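Local coordinates for protein E (Haemophilus influenzae, PDB 3ZH5) that acts as a multifunctional surface adhesin, binding host epithelial cells and the host proteins vitronectin, laminin and plasminogen, at residues N2-T10 and V48-V56; R62-Y70 and Q82-G93. All coordinates share one frame; numbering follows the deposited sequence.

In the fold
Protein E illustrates how an antiparallel sheet gains an irregular cover at one end. Contact 2 lies within the sheet: R62-Y70 and Q82-G93 contain the paired strands of a beta hairpin, with a bulge at R65 and S66; the centre of this contact lies about 9 Å from the centre of the chain. Contact 1 lies farther out, about 16 Å from that centre, where the extended N-terminal N2-T10 runs over the corner of V48-V56. The centres of the two contacts are 11 Å apart, and they share a sheet because strand 41-50 borders strand 64-74. V48 N lies 2.9 Å from V67 O and L54 O 2.8 Å from A64 N, both probable hydrogen bonds. M4 CE also packs near Y63 OH.

Contact 1: residues N2-T10 and V48-V56; sequences NDMKLAPPT and VNLDKGLYV
L6 and P8 press down on the corner at D51 and K52, showing how an irregular chain can lie on a bend with little hydrogen bonding. From L6, CB rests 3.6 Å from L50 O; CG, placed anti to the carbonyl carbon (chi1 -49°), lies over the K52-G53 link; and CD1 ends 3.5 Å from G53 N, while also touching L50 CB at 4.1 Å. G53 N, buried here beneath a methyl group, has no polar partner in the model. The backbone adds one weak bond, from L6 N to D51 O at 3.4 Å.

On one flank, P8 CG meets L50 O at 3.3 Å, and P9 CD comes to 3.4 Å from N49 ND2, the proline ring crossing the amide side chain at about a right angle. A water accepts from that ND2 and probably donates to P9 O, while N49 OD1 takes the backbone N-H of W92. On the other flank, M4 CB reaches Y55 OH at 3.5 Å, and the aliphatic part of K52 runs beside M4 O. The N-terminal segment thus runs at the surface along the corner joining strand 41-50 to strand 53-54, with M4 and L6 also touching Y63 in the loop before strand 64-74.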
# COMPACT_ATOMS: atom_id res chain seq x y z
N ASN A 2 -21.60 8.97 -0.88
CA ASN A 2 -22.14 8.13 0.18
C ASN A 2 -22.77 6.84 -0.34
O ASN A 2 -22.79 5.82 0.35
CB ASN A 2 -23.18 8.92 0.99
CG ASN A 2 -24.18 9.66 0.11
OD1 ASN A 2 -23.82 10.59 -0.61
ND2 ASN A 2 -25.45 9.25 0.18
N ASP A 3 -23.24 6.89 -1.58
CA ASP A 3 -24.14 5.86 -2.10
C ASP A 3 -23.48 4.50 -2.38
O ASP A 3 -24.08 3.46 -2.10
CB ASP A 3 -24.82 6.37 -3.38
CG ASP A 3 -26.21 5.78 -3.56
OD1 ASP A 3 -26.31 4.55 -3.80
OD2 ASP A 3 -27.20 6.53 -3.45
N MET A 4 -22.27 4.51 -2.94
CA MET A 4 -21.71 3.30 -3.54
C MET A 4 -21.18 2.27 -2.54
O MET A 4 -20.72 2.62 -1.45
CB MET A 4 -20.64 3.66 -4.57
CG MET A 4 -20.37 2.56 -5.57
SD MET A 4 -21.90 1.84 -6.20
CE MET A 4 -21.28 0.38 -7.03
N LYS A 5 -21.22 1.00 -2.94
CA LYS A 5 -21.06 -0.14 -2.03
C LYS A 5 -20.35 -1.33 -2.69
O LYS A 5 -20.83 -1.90 -3.68
CB LYS A 5 -22.44 -0.59 -1.51
CG LYS A 5 -23.63 -0.19 -2.41
CD LYS A 5 -23.60 -0.89 -3.77
CE LYS A 5 -24.66 -0.33 -4.71
NZ LYS A 5 -24.62 -0.97 -6.06
N LEU A 6 -19.22 -1.73 -2.12
CA LEU A 6 -18.34 -2.71 -2.75
C LEU A 6 -18.13 -3.96 -1.90
O LEU A 6 -18.20 -3.89 -0.68
CB LEU A 6 -16.98 -2.06 -3.01
CG LEU A 6 -17.08 -0.69 -3.69
CD1 LEU A 6 -15.72 -0.03 -3.79
CD2 LEU A 6 -17.70 -0.85 -5.07
N ALA A 7 -17.84 -5.08 -2.56
CA ALA A 7 -17.50 -6.32 -1.87
C ALA A 7 -16.06 -6.74 -2.18
O ALA A 7 -15.81 -7.53 -3.10
CB ALA A 7 -18.45 -7.43 -2.26
N PRO A 8 -15.11 -6.21 -1.40
CA PRO A 8 -13.67 -6.50 -1.52
C PRO A 8 -13.40 -7.99 -1.52
O PRO A 8 -13.91 -8.69 -0.64
CB PRO A 8 -13.09 -5.87 -0.25
CG PRO A 8 -14.03 -4.77 0.10
CD PRO A 8 -15.38 -5.14 -0.42
N PRO A 9 -12.57 -8.47 -2.45
CA PRO A 9 -12.35 -9.91 -2.56
C PRO A 9 -11.79 -10.52 -1.28
O PRO A 9 -10.95 -9.90 -0.60
CB PRO A 9 -11.35 -10.06 -3.70
CG PRO A 9 -11.15 -8.66 -4.29
CD PRO A 9 -11.61 -7.69 -3.26
N THR A 10 -12.26 -11.72 -0.96
CA THR A 10 -11.76 -12.47 0.18
C THR A 10 -10.59 -13.33 -0.23
O THR A 10 -9.65 -13.52 0.54
CB THR A 10 -12.82 -13.43 0.75
OG1 THR A 10 -14.11 -12.81 0.75
CG2 THR A 10 -12.44 -13.86 2.15
N VAL A 48 -4.90 -1.12 -1.34
CA VAL A 48 -6.11 -1.23 -0.50
C VAL A 48 -7.32 -1.46 -1.36
O VAL A 48 -7.62 -0.64 -2.21
CB VAL A 48 -6.38 0.06 0.30
CG1 VAL A 48 -7.58 -0.11 1.17
CG2 VAL A 48 -5.16 0.43 1.13
N ASN A 49 -8.04 -2.56 -1.12
CA ASN A 49 -9.33 -2.75 -1.77
C ASN A 49 -10.39 -2.04 -0.93
O ASN A 49 -10.50 -2.28 0.28
CB ASN A 49 -9.63 -4.23 -1.95
CG ASN A 49 -8.73 -4.88 -2.95
OD1 ASN A 49 -8.18 -4.22 -3.82
ND2 ASN A 49 -8.58 -6.20 -2.85
N LEU A 50 -11.16 -1.16 -1.57
CA LEU A 50 -12.07 -0.25 -0.88
C LEU A 50 -13.42 -0.86 -0.55
O LEU A 50 -13.89 -1.75 -1.24
CB LEU A 50 -12.31 1.01 -1.72
CG LEU A 50 -11.10 1.88 -2.01
CD1 LEU A 50 -11.49 2.96 -3.00
CD2 LEU A 50 -10.55 2.48 -0.73
N ASP A 51 -14.03 -0.31 0.50
CA ASP A 51 -15.37 -0.71 0.99
C ASP A 51 -16.46 0.13 0.38
O ASP A 51 -17.64 -0.19 0.45
CB ASP A 51 -15.43 -0.52 2.50
CG ASP A 51 -15.14 -1.79 3.25
OD1 ASP A 51 -15.69 -2.83 2.84
OD2 ASP A 51 -14.36 -1.75 4.24
N LYS A 52 -16.05 1.24 -0.23
CA LYS A 52 -16.95 2.27 -0.66
C LYS A 52 -16.24 2.92 -1.84
O LYS A 52 -15.04 3.16 -1.77
CB LYS A 52 -17.14 3.27 0.48
CG LYS A 52 -18.23 4.30 0.28
CD LYS A 52 -18.24 5.33 1.41
CE LYS A 52 -19.30 6.41 1.20
NZ LYS A 52 -19.02 7.25 -0.01
N GLY A 53 -16.97 3.16 -2.92
CA GLY A 53 -16.37 3.71 -4.13
C GLY A 53 -15.99 5.17 -3.96
O GLY A 53 -16.71 5.95 -3.34
N LEU A 54 -14.85 5.56 -4.53
CA LEU A 54 -14.44 6.96 -4.52
C LEU A 54 -14.59 7.50 -5.93
O LEU A 54 -14.07 6.93 -6.87
CB LEU A 54 -13.00 7.11 -4.03
CG LEU A 54 -12.72 6.66 -2.60
CD1 LEU A 54 -11.26 6.91 -2.24
CD2 LEU A 54 -13.65 7.36 -1.60
N TYR A 55 -15.32 8.60 -6.07
CA TYR A 55 -15.54 9.20 -7.37
C TYR A 55 -14.46 10.23 -7.63
O TYR A 55 -14.62 11.41 -7.33
CB TYR A 55 -16.92 9.85 -7.43
CG TYR A 55 -18.05 8.85 -7.30
CD1 TYR A 55 -18.44 8.37 -6.07
CD2 TYR A 55 -18.71 8.38 -8.42
CE1 TYR A 55 -19.47 7.46 -5.95
CE2 TYR A 55 -19.73 7.47 -8.32
CZ TYR A 55 -20.11 7.01 -7.08
OH TYR A 55 -21.14 6.10 -6.99
N VAL A 56 -13.35 9.75 -8.20
CA VAL A 56 -12.16 10.57 -8.39
C VAL A 56 -11.78 10.69 -9.86
O VAL A 56 -10.66 11.08 -10.19
CB VAL A 56 -10.94 9.97 -7.64
CG1 VAL A 56 -11.02 10.28 -6.16
CG2 VAL A 56 -10.85 8.46 -7.87
O HOH W 1 -9.51 -7.49 -0.24

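Contact 2: residues R62-Y70 and Q82-G93; sequences RYARSVRQY and QVRTDFYDEFWG
S66 and R68 grip the backbone of the turn that follows the partner strand, one with a hydroxyl and the other with a guanidinium. S66 OG donates to E90 O at 2.7 Å and accepts from G93 N at 2.7 Å; a chi1 of 67° sets the hydroxyl between its own backbone N and carbonyl carbon, facing the turn. R68 NE meets a lone pair of G93 O at 3.0 Å, in the guanidinium plane, and NH2 adds a weak bond to W92 O. The same G93 O lies 3.6 Å above the centre of the Y88 ring.

Beneath these side chains runs the antiparallel ladder, with R68 and D86 as a hydrogen-bonded pair. It ends in a classic beta bulge, where R65 N and S66 N both donate to Y88 O. Within the bulge, R65 turns its CB over one face of the F91 ring, 4.0 Å from the centroid, as a CH-pi contact. On the sheet face of V67 and Q69, Q69 NE2 donates to T85 OG1 at 3.1 Å, and V67 CG1 packs tightly on T85 CG2.

Farther out, R84 holds D86 side-on through NE and NH2, with R97 as a second partner of D86. Salt bridges from D28 and D45 to R68 NH1 probably balance the charge of R68 and help to fix its guanidinium, while NE and NH2 serve the turn carbonyls.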
# COMPACT_ATOMS: atom_id res chain seq x y z
N ARG A 62 -17.92 7.26 -12.66
CA ARG A 62 -16.83 6.30 -12.51
C ARG A 62 -16.22 6.39 -11.11
O ARG A 62 -15.82 7.47 -10.68
CB ARG A 62 -15.75 6.58 -13.55
CG ARG A 62 -14.80 5.42 -13.78
CD ARG A 62 -14.20 5.51 -15.17
NE ARG A 62 -13.84 4.20 -15.71
CZ ARG A 62 -13.65 3.96 -17.01
NH1 ARG A 62 -13.78 4.94 -17.90
NH2 ARG A 62 -13.32 2.74 -17.43
N TYR A 63 -16.12 5.25 -10.42
CA TYR A 63 -15.57 5.23 -9.07
C TYR A 63 -14.44 4.22 -8.95
O TYR A 63 -14.41 3.22 -9.66
CB TYR A 63 -16.66 4.86 -8.08
CG TYR A 63 -17.36 3.57 -8.43
CD1 TYR A 63 -18.47 3.56 -9.27
CD2 TYR A 63 -16.93 2.35 -7.91
CE1 TYR A 63 -19.12 2.37 -9.59
CE2 TYR A 63 -17.58 1.15 -8.22
CZ TYR A 63 -18.67 1.18 -9.07
OH TYR A 63 -19.32 0.01 -9.40
N ALA A 64 -13.52 4.48 -8.03
CA ALA A 64 -12.37 3.61 -7.83
C ALA A 64 -12.76 2.47 -6.92
O ALA A 64 -13.58 2.66 -6.02
CB ALA A 64 -11.23 4.38 -7.22
N ARG A 65 -12.15 1.31 -7.14
CA ARG A 65 -12.30 0.13 -6.28
C ARG A 65 -11.06 -0.19 -5.45
O ARG A 65 -11.14 -0.91 -4.46
CB ARG A 65 -12.69 -1.10 -7.11
CG ARG A 65 -14.06 -0.96 -7.73
CD ARG A 65 -14.49 -2.20 -8.48
NE ARG A 65 -15.70 -1.92 -9.24
CZ ARG A 65 -16.69 -2.78 -9.43
NH1 ARG A 65 -16.63 -4.00 -8.92
NH2 ARG A 65 -17.75 -2.42 -10.14
N SER A 66 -9.90 0.31 -5.85
CA SER A 66 -8.71 0.12 -5.02
C SER A 66 -7.78 1.32 -5.11
O SER A 66 -7.95 2.19 -5.96
CB SER A 66 -7.97 -1.18 -5.41
OG SER A 66 -7.40 -1.09 -6.73
N VAL A 67 -6.82 1.38 -4.20
CA VAL A 67 -5.82 2.42 -4.18
C VAL A 67 -4.47 1.75 -4.12
O VAL A 67 -4.28 0.79 -3.41
CB VAL A 67 -5.97 3.27 -2.92
CG1 VAL A 67 -5.12 4.52 -3.03
CG2 VAL A 67 -7.42 3.64 -2.74
N ARG A 68 -3.52 2.27 -4.88
CA ARG A 68 -2.16 1.79 -4.79
C ARG A 68 -1.30 2.94 -4.27
O ARG A 68 -1.33 4.05 -4.81
CB ARG A 68 -1.73 1.36 -6.20
CG ARG A 68 -0.35 0.76 -6.34
CD ARG A 68 -0.17 0.19 -7.75
NE ARG A 68 -0.81 -1.10 -8.01
CZ ARG A 68 -0.28 -2.28 -7.69
NH1 ARG A 68 0.88 -2.33 -7.05
NH2 ARG A 68 -0.90 -3.40 -7.99
N GLN A 69 -0.52 2.70 -3.23
CA GLN A 69 0.31 3.74 -2.65
C GLN A 69 1.75 3.32 -2.59
O GLN A 69 2.08 2.29 -2.03
CB GLN A 69 -0.14 4.08 -1.25
CG GLN A 69 -1.48 4.76 -1.25
CD GLN A 69 -1.91 5.18 0.12
OE1 GLN A 69 -1.92 4.39 1.06
NE2 GLN A 69 -2.30 6.43 0.23
N TYR A 70 2.59 4.16 -3.17
CA TYR A 70 4.03 3.93 -3.18
C TYR A 70 4.62 4.31 -1.85
O TYR A 70 4.53 5.49 -1.42
CB TYR A 70 4.63 4.80 -4.25
CG TYR A 70 6.07 4.48 -4.64
CD1 TYR A 70 7.09 4.51 -3.70
CD2 TYR A 70 6.39 4.16 -5.94
CE1 TYR A 70 8.42 4.20 -4.07
CE2 TYR A 70 7.69 3.84 -6.31
CZ TYR A 70 8.70 3.88 -5.37
OH TYR A 70 10.02 3.55 -5.78
N GLN A 82 5.35 8.02 2.58
CA GLN A 82 4.27 7.96 1.59
C GLN A 82 4.70 8.84 0.44
O GLN A 82 4.91 10.05 0.63
CB GLN A 82 2.95 8.45 2.18
CG GLN A 82 1.82 8.79 1.19
CD GLN A 82 1.32 7.68 0.31
OE1 GLN A 82 1.38 6.50 0.65
NE2 GLN A 82 0.77 8.07 -0.83
N VAL A 83 4.81 8.25 -0.75
CA VAL A 83 5.33 8.96 -1.93
C VAL A 83 4.24 9.36 -2.90
O VAL A 83 4.25 10.48 -3.45
CB VAL A 83 6.36 8.07 -2.68
CG1 VAL A 83 6.75 8.68 -4.02
CG2 VAL A 83 7.56 7.89 -1.77
N ARG A 84 3.32 8.46 -3.17
CA ARG A 84 2.23 8.81 -4.10
C ARG A 84 1.08 7.84 -4.01
O ARG A 84 1.19 6.71 -3.45
CB ARG A 84 2.71 8.94 -5.53
CG ARG A 84 2.89 7.65 -6.27
CD ARG A 84 3.16 7.85 -7.75
NE ARG A 84 1.93 8.15 -8.51
CZ ARG A 84 1.70 9.27 -9.19
NH1 ARG A 84 2.61 10.24 -9.25
NH2 ARG A 84 0.55 9.43 -9.86
N THR A 85 -0.05 8.33 -4.54
CA THR A 85 -1.31 7.62 -4.50
C THR A 85 -1.95 7.61 -5.86
O THR A 85 -2.02 8.63 -6.53
CB THR A 85 -2.29 8.31 -3.54
OG1 THR A 85 -1.77 8.23 -2.21
CG2 THR A 85 -3.63 7.63 -3.60
N ASP A 86 -2.39 6.42 -6.27
CA ASP A 86 -3.11 6.26 -7.52
C ASP A 86 -4.40 5.51 -7.23
O ASP A 86 -4.41 4.55 -6.44
CB ASP A 86 -2.25 5.47 -8.51
CG ASP A 86 -1.06 6.28 -9.03
OD1 ASP A 86 -1.31 7.22 -9.83
OD2 ASP A 86 0.10 6.00 -8.63
N PHE A 87 -5.49 5.93 -7.85
CA PHE A 87 -6.75 5.21 -7.69
C PHE A 87 -7.00 4.36 -8.92
O PHE A 87 -6.67 4.76 -10.01
CB PHE A 87 -7.91 6.18 -7.51
CG PHE A 87 -7.75 7.09 -6.33
CD1 PHE A 87 -8.05 6.64 -5.06
CD2 PHE A 87 -7.33 8.39 -6.50
CE1 PHE A 87 -7.92 7.47 -3.97
CE2 PHE A 87 -7.19 9.22 -5.41
CZ PHE A 87 -7.49 8.76 -4.15
N TYR A 88 -7.60 3.19 -8.73
CA TYR A 88 -7.90 2.31 -9.85
C TYR A 88 -9.33 1.85 -9.80
O TYR A 88 -9.92 1.77 -8.72
CB TYR A 88 -6.97 1.11 -9.84
CG TYR A 88 -5.53 1.47 -10.15
CD1 TYR A 88 -4.65 1.83 -9.15
CD2 TYR A 88 -5.07 1.45 -11.46
CE1 TYR A 88 -3.34 2.16 -9.44
CE2 TYR A 88 -3.76 1.79 -11.77
CZ TYR A 88 -2.90 2.15 -10.75
OH TYR A 88 -1.60 2.48 -11.04
N ASP A 89 -9.89 1.53 -10.96
CA ASP A 89 -11.30 1.20 -11.03
C ASP A 89 -11.54 -0.30 -10.93
O ASP A 89 -12.68 -0.75 -11.05
CB ASP A 89 -11.93 1.78 -12.30
CG ASP A 89 -11.70 0.91 -13.53
OD1 ASP A 89 -10.71 0.14 -13.53
OD2 ASP A 89 -12.50 1.01 -14.48
N GLU A 90 -10.47 -1.07 -10.73
CA GLU A 90 -10.57 -2.50 -10.42
C GLU A 90 -9.85 -2.77 -9.10
O GLU A 90 -9.04 -1.96 -8.66
CB GLU A 90 -9.96 -3.35 -11.54
CG GLU A 90 -10.72 -3.32 -12.84
CD GLU A 90 -9.83 -3.56 -14.05
OE1 GLU A 90 -8.79 -4.23 -13.90
OE2 GLU A 90 -10.16 -3.07 -15.15
N PHE A 91 -10.15 -3.90 -8.45
CA PHE A 91 -9.46 -4.25 -7.20
C PHE A 91 -8.00 -4.62 -7.52
O PHE A 91 -7.64 -4.80 -8.67
CB PHE A 91 -10.17 -5.42 -6.48
CG PHE A 91 -11.54 -5.08 -5.99
CD1 PHE A 91 -11.72 -4.15 -4.98
CD2 PHE A 91 -12.66 -5.68 -6.53
CE1 PHE A 91 -12.97 -3.83 -4.53
CE2 PHE A 91 -13.91 -5.37 -6.08
CZ PHE A 91 -14.07 -4.43 -5.09
N TRP A 92 -7.17 -4.69 -6.49
CA TRP A 92 -5.76 -5.09 -6.63
C TRP A 92 -4.90 -4.03 -7.36
O TRP A 92 -3.84 -4.33 -7.89
CB TRP A 92 -5.65 -6.46 -7.32
CG TRP A 92 -6.47 -7.56 -6.64
CD1 TRP A 92 -7.51 -8.24 -7.18
CD2 TRP A 92 -6.31 -8.06 -5.31
NE1 TRP A 92 -8.01 -9.16 -6.26
CE2 TRP A 92 -7.28 -9.05 -5.11
CE3 TRP A 92 -5.42 -7.76 -4.27
CZ2 TRP A 92 -7.41 -9.76 -3.89
CZ3 TRP A 92 -5.54 -8.47 -3.05
CH2 TRP A 92 -6.54 -9.45 -2.88
N GLY A 93 -5.35 -2.78 -7.31
CA GLY A 93 -4.59 -1.68 -7.85
C GLY A 93 -4.30 -1.83 -9.35
O GLY A 93 -3.17 -1.63 -9.78
O HOH W 2 0.91 4.85 -6.61